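Local coordinates for protein dextranase (Pseudarthrobacter oxydans, PDB 6NZS) that hydrolyses internal alpha-1,6-glucosidic linkages of dextran as a family 49 glycoside hydrolase, at residues I67-E72 against Y289-D294. Sequence-based numbering, arbitrary orientation.
Sequences IGYTKE and YVYEAD
Ile67 and Val290 mark the nearest backbone approach, their CA atoms 7.2 Å apart, where a loop of the N-terminal Ig-like domain meets a loop of the parallel beta-solenoid. Residues 67-72 follow an irregular path, whereas Val290 to Ala293 form a type II beta turn whose closing bond, Ala293 N to Val290 O, is weak. Side chains and water join the two loops. With CG anti to the backbone N (chi1 176°), Tyr291 lies across Tyr69, the ring planes inclined at 49° and Tyr69 OH 3.4 Å from Tyr291 CB. Val290 CG2 meets the edge of the Tyr69 ring at CE1, 3.9 Å away. That ring stacks on His301; its hydroxyl bonds to Asp73 and accepts from a water to which Tyr291 N donates. The extended Lys71 chain carries its CE past the Tyr291 edge, and NZ forms a salt bridge with Glu292 OE1, its hydrogen bond (2.8 Å) meeting the syn lone pair. Replacing Glu292 by alanine would probably leave the Lys71 ammonium without its carboxylate mate and remove the cover that Glu292 CG, 3.9 Å above the Tyr291 ring centre, gives one face. A second water donates to Glu292 OE2 at 2.6 Å and weakly accepts from Lys71 NZ.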
ATOM      1  N   ILE A  67       3.930  -6.829 -23.310  1.00 18.72           N
ATOM      2  CA  ILE A  67       4.636  -7.889 -24.020  1.00 22.26           C
ATOM      3  C   ILE A  67       3.896  -9.193 -23.764  1.00 21.86           C
ATOM      4  O   ILE A  67       3.828  -9.670 -22.623  1.00 19.42           O
ATOM      5  CB  ILE A  67       6.108  -7.984 -23.601  1.00 25.52           C
ATOM      6  CG1 ILE A  67       6.872  -6.734 -24.047  1.00 25.62           C
ATOM      7  CG2 ILE A  67       6.746  -9.244 -24.178  1.00 25.81           C
ATOM      8  CD1 ILE A  67       6.644  -6.347 -25.484  1.00 30.35           C
ATOM      9  N   GLY A  68       3.335  -9.770 -24.823  1.00 22.11           N
ATOM     10  CA  GLY A  68       2.665 -11.049 -24.725  1.00 21.53           C
ATOM     11  C   GLY A  68       1.191 -10.992 -24.398  1.00 22.40           C
ATOM     12  O   GLY A  68       0.595 -12.043 -24.130  1.00 25.41           O
ATOM     13  N   TYR A  69       0.583  -9.808 -24.404  1.00 18.75           N
ATOM     14  CA  TYR A  69      -0.836  -9.685 -24.111  1.00 17.57           C
ATOM     15  C   TYR A  69      -1.350  -8.349 -24.628  1.00 17.06           C
ATOM     16  O   TYR A  69      -0.584  -7.406 -24.855  1.00 20.37           O
ATOM     17  CB  TYR A  69      -1.134  -9.841 -22.612  1.00 19.70           C
ATOM     18  CG  TYR A  69      -0.585  -8.736 -21.726  1.00 17.09           C
ATOM     19  CD1 TYR A  69       0.735  -8.754 -21.311  1.00 17.67           C
ATOM     20  CD2 TYR A  69      -1.404  -7.698 -21.290  1.00 15.86           C
ATOM     21  CE1 TYR A  69       1.241  -7.754 -20.489  1.00 15.17           C
ATOM     22  CE2 TYR A  69      -0.904  -6.690 -20.472  1.00 15.18           C
ATOM     23  CZ  TYR A  69       0.415  -6.733 -20.076  1.00 15.99           C
ATOM     24  OH  TYR A  69       0.926  -5.745 -19.261  1.00 13.78           O
ATOM     25  N   THR A  70      -2.670  -8.287 -24.816  1.00 20.39           N
ATOM     26  CA  THR A  70      -3.348  -7.052 -25.174  1.00 20.70           C
ATOM     27  C   THR A  70      -4.445  -6.661 -24.197  1.00 19.17           C
ATOM     28  O   THR A  70      -4.931  -5.525 -24.268  1.00 19.50           O
ATOM     29  CB  THR A  70      -3.950  -7.146 -26.588  1.00 22.56           C
ATOM     30  OG1 THR A  70      -4.919  -8.201 -26.625  1.00 26.53           O
ATOM     31  CG2 THR A  70      -2.867  -7.418 -27.616  1.00 24.51           C
ATOM     32  N   LYS A  71      -4.830  -7.550 -23.280  1.00 17.40           N
ATOM     33  CA  LYS A  71      -5.906  -7.261 -22.345  1.00 16.62           C
ATOM     34  C   LYS A  71      -5.518  -6.107 -21.423  1.00 16.82           C
ATOM     35  O   LYS A  71      -4.352  -5.722 -21.320  1.00 17.78           O
ATOM     36  CB  LYS A  71      -6.211  -8.495 -21.494  1.00 17.84           C
ATOM     37  CG  LYS A  71      -5.100  -8.874 -20.529  1.00 18.08           C
ATOM     38  CD  LYS A  71      -5.511 -10.029 -19.627  1.00 18.29           C
ATOM     39  CE  LYS A  71      -4.352 -10.453 -18.736  1.00 19.25           C
ATOM     40  NZ  LYS A  71      -4.704 -11.631 -17.890  1.00 23.36           N
ATOM     41  N   GLU A  72      -6.520  -5.559 -20.743  1.00 17.15           N
ATOM     42  CA  GLU A  72      -6.257  -4.505 -19.776  1.00 17.62           C
ATOM     43  C   GLU A  72      -5.460  -5.065 -18.608  1.00 17.84           C
ATOM     44  O   GLU A  72      -5.688  -6.192 -18.158  1.00 17.34           O
ATOM     45  CB  GLU A  72      -7.567  -3.905 -19.271  1.00 21.93           C
ATOM     46  CG  GLU A  72      -8.262  -3.001 -20.280  1.00 24.22           C
ATOM     47  CD  GLU A  72      -9.445  -2.271 -19.678  1.00 29.24           C
ATOM     48  OE1 GLU A  72     -10.205  -2.901 -18.914  1.00 33.34           O
ATOM     49  OE2 GLU A  72      -9.611  -1.066 -19.963  1.00 36.25           O
ATOM     50  N   TYR A 289       9.930  -7.444 -14.318  1.00 14.60           N
ATOM     51  CA  TYR A 289       8.965  -8.506 -14.561  1.00 14.99           C
ATOM     52  C   TYR A 289       7.755  -7.965 -15.310  1.00 16.18           C
ATOM     53  O   TYR A 289       7.277  -6.862 -15.032  1.00 15.12           O
ATOM     54  CB  TYR A 289       8.506  -9.138 -13.244  1.00 14.97           C
ATOM     55  CG  TYR A 289       9.628  -9.744 -12.426  1.00 15.29           C
ATOM     56  CD1 TYR A 289      10.361 -10.821 -12.910  1.00 16.21           C
ATOM     57  CD2 TYR A 289       9.947  -9.242 -11.172  1.00 13.57           C
ATOM     58  CE1 TYR A 289      11.387 -11.375 -12.176  1.00 15.37           C
ATOM     59  CE2 TYR A 289      10.963  -9.793 -10.425  1.00 14.52           C
ATOM     60  CZ  TYR A 289      11.682 -10.857 -10.931  1.00 14.96           C
ATOM     61  OH  TYR A 289      12.705 -11.393 -10.179  1.00 15.45           O
ATOM     62  N   VAL A 290       7.269  -8.757 -16.267  1.00 15.73           N
ATOM     63  CA  VAL A 290       6.028  -8.438 -16.960  1.00 16.37           C
ATOM     64  C   VAL A 290       4.852  -8.612 -16.004  1.00 15.42           C
ATOM     65  O   VAL A 290       4.916  -9.378 -15.032  1.00 14.21           O
ATOM     66  CB  VAL A 290       5.890  -9.343 -18.201  1.00 15.90           C
ATOM     67  CG1 VAL A 290       5.664 -10.801 -17.788  1.00 16.71           C
ATOM     68  CG2 VAL A 290       4.772  -8.868 -19.113  1.00 15.58           C
ATOM     69  N   TYR A 291       3.770  -7.879 -16.267  1.00 13.32           N
ATOM     70  CA  TYR A 291       2.515  -8.102 -15.561  1.00 13.74           C
ATOM     71  C   TYR A 291       2.163  -9.579 -15.601  1.00 16.12           C
ATOM     72  O   TYR A 291       2.210 -10.206 -16.661  1.00 15.24           O
ATOM     73  CB  TYR A 291       1.404  -7.327 -16.265  1.00 13.92           C
ATOM     74  CG  TYR A 291       0.008  -7.523 -15.708  1.00 14.07           C
ATOM     75  CD1 TYR A 291      -0.283  -7.240 -14.378  1.00 14.16           C
ATOM     76  CD2 TYR A 291      -1.030  -7.969 -16.525  1.00 14.33           C
ATOM     77  CE1 TYR A 291      -1.561  -7.392 -13.880  1.00 12.78           C
ATOM     78  CE2 TYR A 291      -2.310  -8.125 -16.037  1.00 14.16           C
ATOM     79  CZ  TYR A 291      -2.582  -7.835 -14.713  1.00 13.41           C
ATOM     80  OH  TYR A 291      -3.865  -7.989 -14.232  1.00 16.33           O
ATOM     81  N   GLU A 292       1.803 -10.129 -14.440  1.00 14.21           N
ATOM     82  CA  GLU A 292       1.412 -11.537 -14.333  1.00 16.52           C
ATOM     83  C   GLU A 292       2.500 -12.453 -14.890  1.00 19.41           C
ATOM     84  O   GLU A 292       2.219 -13.445 -15.571  1.00 19.43           O
ATOM     85  CB  GLU A 292       0.053 -11.805 -14.988  1.00 17.12           C
ATOM     86  CG  GLU A 292      -1.156 -11.464 -14.120  1.00 19.47           C
ATOM     87  CD  GLU A 292      -2.480 -11.778 -14.799  1.00 17.38           C
ATOM     88  OE1 GLU A 292      -2.565 -11.621 -16.035  1.00 19.15           O
ATOM     89  OE2 GLU A 292      -3.435 -12.182 -14.102  1.00 18.98           O
ATOM     90  N   ALA A 293       3.756 -12.115 -14.603  1.00 18.43           N
ATOM     91  CA  ALA A 293       4.872 -12.985 -14.951  1.00 18.95           C
ATOM     92  C   ALA A 293       4.688 -14.340 -14.279  1.00 19.04           C
ATOM     93  O   ALA A 293       4.653 -14.435 -13.050  1.00 19.77           O
ATOM     94  CB  ALA A 293       6.186 -12.342 -14.506  1.00 19.65           C
ATOM     95  N   ASP A 294       4.538 -15.390 -15.090  1.00 22.59           N
ATOM     96  CA  ASP A 294       4.153 -16.712 -14.608  1.00 22.60           C
ATOM     97  C   ASP A 294       5.377 -17.620 -14.584  1.00 24.64           C
ATOM     98  O   ASP A 294       6.042 -17.802 -15.609  1.00 24.78           O
ATOM     99  CB  ASP A 294       3.064 -17.306 -15.506  1.00 25.09           C
ATOM    100  CG  ASP A 294       2.343 -18.489 -14.864  1.00 27.14           C
ATOM    101  OD1 ASP A 294       2.811 -18.993 -13.818  1.00 26.07           O
ATOM    102  OD2 ASP A 294       1.298 -18.917 -15.408  1.00 29.34           O
TER
HETATM  103  O   HOH W   1       3.540  -5.674 -18.462  1.00 13.79           O
HETATM  104  O   HOH W   2      -5.877 -12.409 -15.099  1.00 32.47           O
HETATM  105  O   HOH W   3      -5.742  -8.160 -16.150  1.00 22.58           O